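Proximal thread matrix protein 1 (Mytilus galloprovincialis, PDB 4CN9) probably binds collagen as a matrix protein of the mussel byssus, with two von Willebrand factor type A domains and bound zinc. Local coordinates at residues K277-D282 and K428-V433; D282-F287 and D320-I325. All blocks are in the same frame, centred on the assembly; numbering follows the deposited sequence.

How the interactions relate
Both contacts use helix 272-285 of the second von Willebrand factor type A domain, and their centres lie about 11 Å apart. Interaction 1 sets its 277-282 turns against the start of helix 430-437; interaction 2 sets the segment 282-287, the last part of that helix and the residues after it, against helix 318-327. Asp282 belongs to both segments but touches across interaction 1 alone. A salt bridge ties them directly: Glu431 OE1 of interaction 1 meets Arg286 NH2 of interaction 2 at 2.8 Å. Packing joins them as well, Lys281 CG lying 3.8 Å from Lys322 CB and Met430 SD 4.0 Å from Ile283 CG1. The zinc sites are remote from both contacts.

Interaction 1 (K277-D282 and K428-V433); sequences KNFMKD and KIMEDV
With CG anti to the backbone N in both residues (chi1 175° in Phe279, 168° in Met430), the Phe279 ring and the Met430 thioether are sent past each other in opposite directions between the two helices. The fold is that of a von Willebrand factor type A domain, whose central mixed sheet is flanked by helices; here helix 272-285 meets the beginning of helix 430-437. Further bends at chi2 and chi3 turn the end of Met430 back and bring its methyl CE to 3.7 Å from Phe279 CD1. The sulfur completes a Met-aromatic contact, SD standing 4.9 Å from the centroid of the Phe279 ring and 46° off its normal, an oblique approach. Ile429 also comes in obliquely, its CG1 4.1 Å from Phe279 CE1, and the two side chains cross at about a right angle. Val433, one turn on from Ile429, meets the ring edge near its plane, with CG2 4.3 Å from Phe279 CZ. Beneath this group lies strand 391-398, where Ile396 touches Phe279, Ile429 and Val433 alike, closing the buried side. Ile429 further rests on Phe418 and Thr420 of strand 417-420. Replacing Phe279 with an alanine would probably open a gap between the helices and leave the Met430 thioether without its aromatic partner. Toward solvent the contact ends at Asp282, an exposed residue whose side chain crosses that of Met430 at about a right angle. There the methyl is shared: Met430 CE lies 3.5 Å from Asp282 CB and 3.8 Å from Asp282 OD2.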
loop_
_atom_site.group_PDB
_atom_site.type_symbol
_atom_site.label_atom_id
_atom_site.label_comp_id
_atom_site.label_asym_id
_atom_site.label_seq_id
_atom_site.Cartn_x
_atom_site.Cartn_y
_atom_site.Cartn_z
ATOM N N LYS A 277 13.733 -16.045 16.122
ATOM C CA LYS A 277 12.559 -16.668 16.725
ATOM C C LYS A 277 11.925 -15.769 17.790
ATOM O O LYS A 277 10.698 -15.637 17.851
ATOM C CB LYS A 277 12.914 -18.021 17.332
ATOM C CG LYS A 277 13.249 -19.089 16.318
ATOM C CD LYS A 277 13.791 -20.319 17.035
ATOM C CE LYS A 277 13.786 -21.533 16.149
ATOM N NZ LYS A 277 14.439 -22.695 16.844
ATOM N N ASN A 278 12.749 -15.144 18.631
ATOM C CA ASN A 278 12.218 -14.275 19.674
ATOM C C ASN A 278 11.465 -13.098 19.064
ATOM O O ASN A 278 10.454 -12.659 19.596
ATOM C CB ASN A 278 13.329 -13.759 20.587
ATOM C CG ASN A 278 13.920 -14.848 21.481
ATOM O OD1 ASN A 278 13.428 -15.979 21.534
ATOM N ND2 ASN A 278 14.978 -14.494 22.204
ATOM N N PHE A 279 11.957 -12.592 17.937
ATOM C CA PHE A 279 11.292 -11.493 17.244
ATOM C C PHE A 279 9.882 -11.924 16.835
ATOM O O PHE A 279 8.909 -11.225 17.089
ATOM C CB PHE A 279 12.159 -11.075 16.048
ATOM C CG PHE A 279 11.551 -10.031 15.146
ATOM C CD1 PHE A 279 11.529 -8.705 15.512
ATOM C CD2 PHE A 279 11.079 -10.374 13.896
ATOM C CE1 PHE A 279 11.006 -7.743 14.671
ATOM C CE2 PHE A 279 10.557 -9.406 13.041
ATOM C CZ PHE A 279 10.531 -8.098 13.429
ATOM N N MET A 280 9.760 -13.101 16.236
ATOM C CA MET A 280 8.454 -13.598 15.819
ATOM C C MET A 280 7.525 -13.894 17.001
ATOM O O MET A 280 6.331 -13.576 16.957
ATOM C CB MET A 280 8.637 -14.829 14.935
ATOM C CG MET A 280 9.338 -14.467 13.650
ATOM S SD MET A 280 9.602 -15.830 12.523
ATOM C CE MET A 280 10.629 -16.911 13.523
ATOM N N LYS A 281 8.064 -14.498 18.057
ATOM C CA LYS A 281 7.291 -14.729 19.275
ATOM C C LYS A 281 6.800 -13.420 19.909
ATOM O O LYS A 281 5.674 -13.355 20.397
ATOM C CB LYS A 281 8.119 -15.546 20.277
ATOM C CG LYS A 281 8.262 -16.991 19.864
ATOM C CD LYS A 281 9.541 -17.627 20.387
ATOM C CE LYS A 281 9.693 -17.420 21.862
ATOM N NZ LYS A 281 10.986 -17.912 22.404
ATOM N N ASP A 282 7.635 -12.380 19.895
ATOM C CA ASP A 282 7.236 -11.080 20.423
ATOM C C ASP A 282 6.077 -10.483 19.626
ATOM O O ASP A 282 5.173 -9.875 20.191
ATOM C CB ASP A 282 8.415 -10.103 20.470
ATOM C CG ASP A 282 9.433 -10.456 21.560
ATOM O OD1 ASP A 282 9.133 -11.333 22.388
ATOM O OD2 ASP A 282 10.534 -9.860 21.582
ATOM N N LYS A 428 14.829 -2.877 16.990
ATOM C CA LYS A 428 14.707 -1.536 16.430
ATOM C C LYS A 428 13.542 -1.365 15.439
ATOM O O LYS A 428 13.074 -0.254 15.243
ATOM C CB LYS A 428 16.033 -1.145 15.759
ATOM C CG LYS A 428 15.918 -0.173 14.583
ATOM C CD LYS A 428 17.296 0.167 13.964
ATOM C CE LYS A 428 17.726 -0.814 12.855
ATOM N NZ LYS A 428 17.064 -0.576 11.525
ATOM N N ILE A 429 13.084 -2.445 14.803
ATOM C CA ILE A 429 12.018 -2.336 13.796
ATOM C C ILE A 429 10.705 -2.952 14.277
ATOM O O ILE A 429 9.697 -2.904 13.579
ATOM C CB ILE A 429 12.401 -3.019 12.445
ATOM C CG1 ILE A 429 12.471 -4.532 12.598
ATOM C CG2 ILE A 429 13.704 -2.450 11.892
ATOM C CD1 ILE A 429 12.799 -5.260 11.300
ATOM N N MET A 430 10.725 -3.517 15.476
ATOM C CA MET A 430 9.586 -4.239 16.029
ATOM C C MET A 430 8.272 -3.451 16.010
ATOM O O MET A 430 7.241 -3.962 15.566
ATOM C CB MET A 430 9.914 -4.631 17.468
ATOM C CG MET A 430 8.746 -5.133 18.262
ATOM S SD MET A 430 8.489 -6.842 17.841
ATOM C CE MET A 430 9.958 -7.558 18.619
ATOM N N GLU A 431 8.291 -2.218 16.502
ATOM C CA GLU A 431 7.053 -1.450 16.610
ATOM C C GLU A 431 6.456 -1.194 15.234
ATOM O O GLU A 431 5.250 -1.333 15.034
ATOM C CB GLU A 431 7.281 -0.107 17.309
ATOM C CG GLU A 431 7.583 -0.216 18.784
ATOM C CD GLU A 431 6.632 -1.146 19.502
ATOM O OE1 GLU A 431 5.400 -0.935 19.408
ATOM O OE2 GLU A 431 7.122 -2.100 20.144
ATOM N N ASP A 432 7.304 -0.806 14.292
ATOM C CA ASP A 432 6.850 -0.540 12.939
ATOM C C ASP A 432 6.317 -1.810 12.289
ATOM O O ASP A 432 5.313 -1.766 11.581
ATOM C CB ASP A 432 7.975 0.061 12.093
ATOM C CG ASP A 432 8.247 1.515 12.433
ATOM O OD1 ASP A 432 7.343 2.169 12.990
ATOM O OD2 ASP A 432 9.363 2.003 12.135
ATOM N N VAL A 433 6.959 -2.945 12.531
ATOM C CA VAL A 433 6.485 -4.188 11.915
ATOM C C VAL A 433 5.142 -4.608 12.497
ATOM O O VAL A 433 4.258 -4.999 11.760
ATOM C CB VAL A 433 7.531 -5.325 11.977
ATOM C CG1 VAL A 433 6.922 -6.655 11.563
ATOM C CG2 VAL A 433 8.717 -4.981 11.080
#

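Interaction 2 (D282-F287 and D320-I325); sequences DIVDRF and DIKGAI
Ile321 and Val284 meet through their methyls, Ile321 CG2 lying 3.9 Å from Val284 CG2 and 4.2 Å from Val284 CG1. Ile321 CG2 is anti to its own backbone N, while CG1 stands beside that N (chi1 -68°), which leaves the short branch to do the touching. Lys322 follows with two roles. Its aliphatic part runs past the valine, CG 4.2 Å from Val284 CG1; beyond it the chain bends at chi3 (-64°) and delivers the ammonium to Asp285. Lys322 NZ bonds to both carboxylate oxygens, 3.1 Å from Asp285 OD1 and 3.2 Å from Asp285 OD2, taking the syn lone pair of each. With both oxygens held, the salt bridge is forked and would fix the rotation of the carboxylate at the partly exposed margin of a buried apolar contact. Ile325, one turn after Ile321, adds its CD1 at 4.2 Å from Val284 CG2, so Val284 meets side chains from two successive turns of the opposing helix. This is plain helix packing: helix 318-327 lies beside the end of helix 272-285, and both cover strand 295-302, where Phe297 touches Val284 and Ile321 and Val299 touches Ile325. Farther along the 282-287 segment, Arg286 and Phe287 reach helix 430-437 through Val434 and Ala437.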
loop_
_atom_site.group_PDB
_atom_site.type_symbol
_atom_site.label_atom_id
_atom_site.label_comp_id
_atom_site.label_asym_id
_atom_site.label_seq_id
_atom_site.Cartn_x
_atom_site.Cartn_y
_atom_site.Cartn_z
ATOM N N ASP A 282 7.635 -12.380 19.895
ATOM C CA ASP A 282 7.236 -11.080 20.423
ATOM C C ASP A 282 6.077 -10.483 19.626
ATOM O O ASP A 282 5.173 -9.875 20.191
ATOM C CB ASP A 282 8.415 -10.103 20.470
ATOM C CG ASP A 282 9.433 -10.456 21.560
ATOM O OD1 ASP A 282 9.133 -11.333 22.388
ATOM O OD2 ASP A 282 10.534 -9.860 21.582
ATOM N N ILE A 283 6.082 -10.695 18.315
ATOM C CA ILE A 283 4.987 -10.249 17.463
ATOM C C ILE A 283 3.697 -10.967 17.807
ATOM O O ILE A 283 2.634 -10.347 17.929
ATOM C CB ILE A 283 5.354 -10.446 15.972
ATOM C CG1 ILE A 283 6.460 -9.453 15.612
ATOM C CG2 ILE A 283 4.127 -10.269 15.065
ATOM C CD1 ILE A 283 7.080 -9.699 14.286
ATOM N N VAL A 284 3.779 -12.279 17.994
ATOM C CA VAL A 284 2.607 -13.051 18.379
ATOM C C VAL A 284 1.971 -12.479 19.651
ATOM O O VAL A 284 0.746 -12.354 19.752
ATOM C CB VAL A 284 2.959 -14.545 18.556
ATOM C CG1 VAL A 284 1.838 -15.294 19.237
ATOM C CG2 VAL A 284 3.272 -15.175 17.184
ATOM N N ASP A 285 2.814 -12.143 20.622
ATOM C CA ASP A 285 2.338 -11.626 21.907
ATOM C C ASP A 285 1.600 -10.295 21.807
ATOM O O ASP A 285 0.882 -9.924 22.728
ATOM C CB ASP A 285 3.503 -11.484 22.896
ATOM C CG ASP A 285 3.841 -12.790 23.588
ATOM O OD1 ASP A 285 2.960 -13.688 23.664
ATOM O OD2 ASP A 285 4.990 -12.911 24.075
ATOM N N ARG A 286 1.770 -9.574 20.703
ATOM C CA ARG A 286 1.125 -8.281 20.548
ATOM C C ARG A 286 -0.308 -8.388 20.055
ATOM O O ARG A 286 -1.037 -7.395 20.052
ATOM C CB ARG A 286 1.946 -7.378 19.623
ATOM C CG ARG A 286 3.342 -7.120 20.149
ATOM C CD ARG A 286 3.319 -6.130 21.294
ATOM N NE ARG A 286 2.932 -4.812 20.814
ATOM C CZ ARG A 286 3.786 -3.855 20.477
ATOM N NH1 ARG A 286 5.094 -4.047 20.585
ATOM N NH2 ARG A 286 3.326 -2.696 20.040
ATOM N N PHE A 287 -0.736 -9.581 19.654
ATOM C CA PHE A 287 -2.138 -9.757 19.261
ATOM C C PHE A 287 -3.013 -10.103 20.470
ATOM O O PHE A 287 -2.583 -10.793 21.396
ATOM C CB PHE A 287 -2.273 -10.783 18.133
ATOM C CG PHE A 287 -1.742 -10.284 16.814
ATOM C CD1 PHE A 287 -0.395 -10.333 16.541
ATOM C CD2 PHE A 287 -2.589 -9.711 15.879
ATOM C CE1 PHE A 287 0.106 -9.842 15.352
ATOM C CE2 PHE A 287 -2.093 -9.236 14.673
ATOM C CZ PHE A 287 -0.755 -9.293 14.411
ATOM N N ASP A 320 1.166 -22.237 22.622
ATOM C CA ASP A 320 1.409 -23.278 21.616
ATOM C C ASP A 320 2.099 -22.699 20.368
ATOM O O ASP A 320 3.023 -23.288 19.821
ATOM C CB ASP A 320 0.102 -23.946 21.188
ATOM C CG ASP A 320 -0.474 -24.878 22.253
ATOM O OD1 ASP A 320 0.287 -25.345 23.131
ATOM O OD2 ASP A 320 -1.701 -25.131 22.196
ATOM N N ILE A 321 1.632 -21.549 19.907
ATOM C CA ILE A 321 2.231 -20.928 18.729
ATOM C C ILE A 321 3.703 -20.604 18.978
ATOM O O ILE A 321 4.570 -20.956 18.178
ATOM C CB ILE A 321 1.455 -19.683 18.306
ATOM C CG1 ILE A 321 0.087 -20.102 17.799
ATOM C CG2 ILE A 321 2.231 -18.911 17.226
ATOM C CD1 ILE A 321 -0.898 -18.981 17.687
ATOM N N LYS A 322 3.995 -19.971 20.106
ATOM C CA LYS A 322 5.376 -19.622 20.421
ATOM C C LYS A 322 6.273 -20.844 20.609
ATOM O O LYS A 322 7.406 -20.844 20.166
ATOM C CB LYS A 322 5.422 -18.719 21.654
ATOM C CG LYS A 322 4.673 -17.425 21.427
ATOM C CD LYS A 322 4.852 -16.430 22.566
ATOM C CE LYS A 322 4.287 -16.914 23.869
ATOM N NZ LYS A 322 4.673 -15.965 24.952
ATOM N N GLY A 323 5.772 -21.879 21.271
ATOM C CA GLY A 323 6.540 -23.100 21.433
ATOM C C GLY A 323 6.766 -23.801 20.101
ATOM O O GLY A 323 7.799 -24.427 19.894
ATOM N N ALA A 324 5.807 -23.698 19.185
ATOM C CA ALA A 324 5.984 -24.300 17.863
ATOM C C ALA A 324 7.070 -23.565 17.077
ATOM O O ALA A 324 7.894 -24.188 16.386
ATOM C CB ALA A 324 4.668 -24.305 17.096
ATOM N N ILE A 325 7.079 -22.240 17.185
ATOM C CA ILE A 325 8.118 -21.443 16.534
ATOM C C ILE A 325 9.501 -21.864 17.033
ATOM O O ILE A 325 10.447 -22.028 16.253
ATOM C CB ILE A 325 7.888 -19.937 16.789
ATOM C CG1 ILE A 325 6.725 -19.448 15.912
ATOM C CG2 ILE A 325 9.141 -19.144 16.494
ATOM C CD1 ILE A 325 6.158 -18.134 16.329
#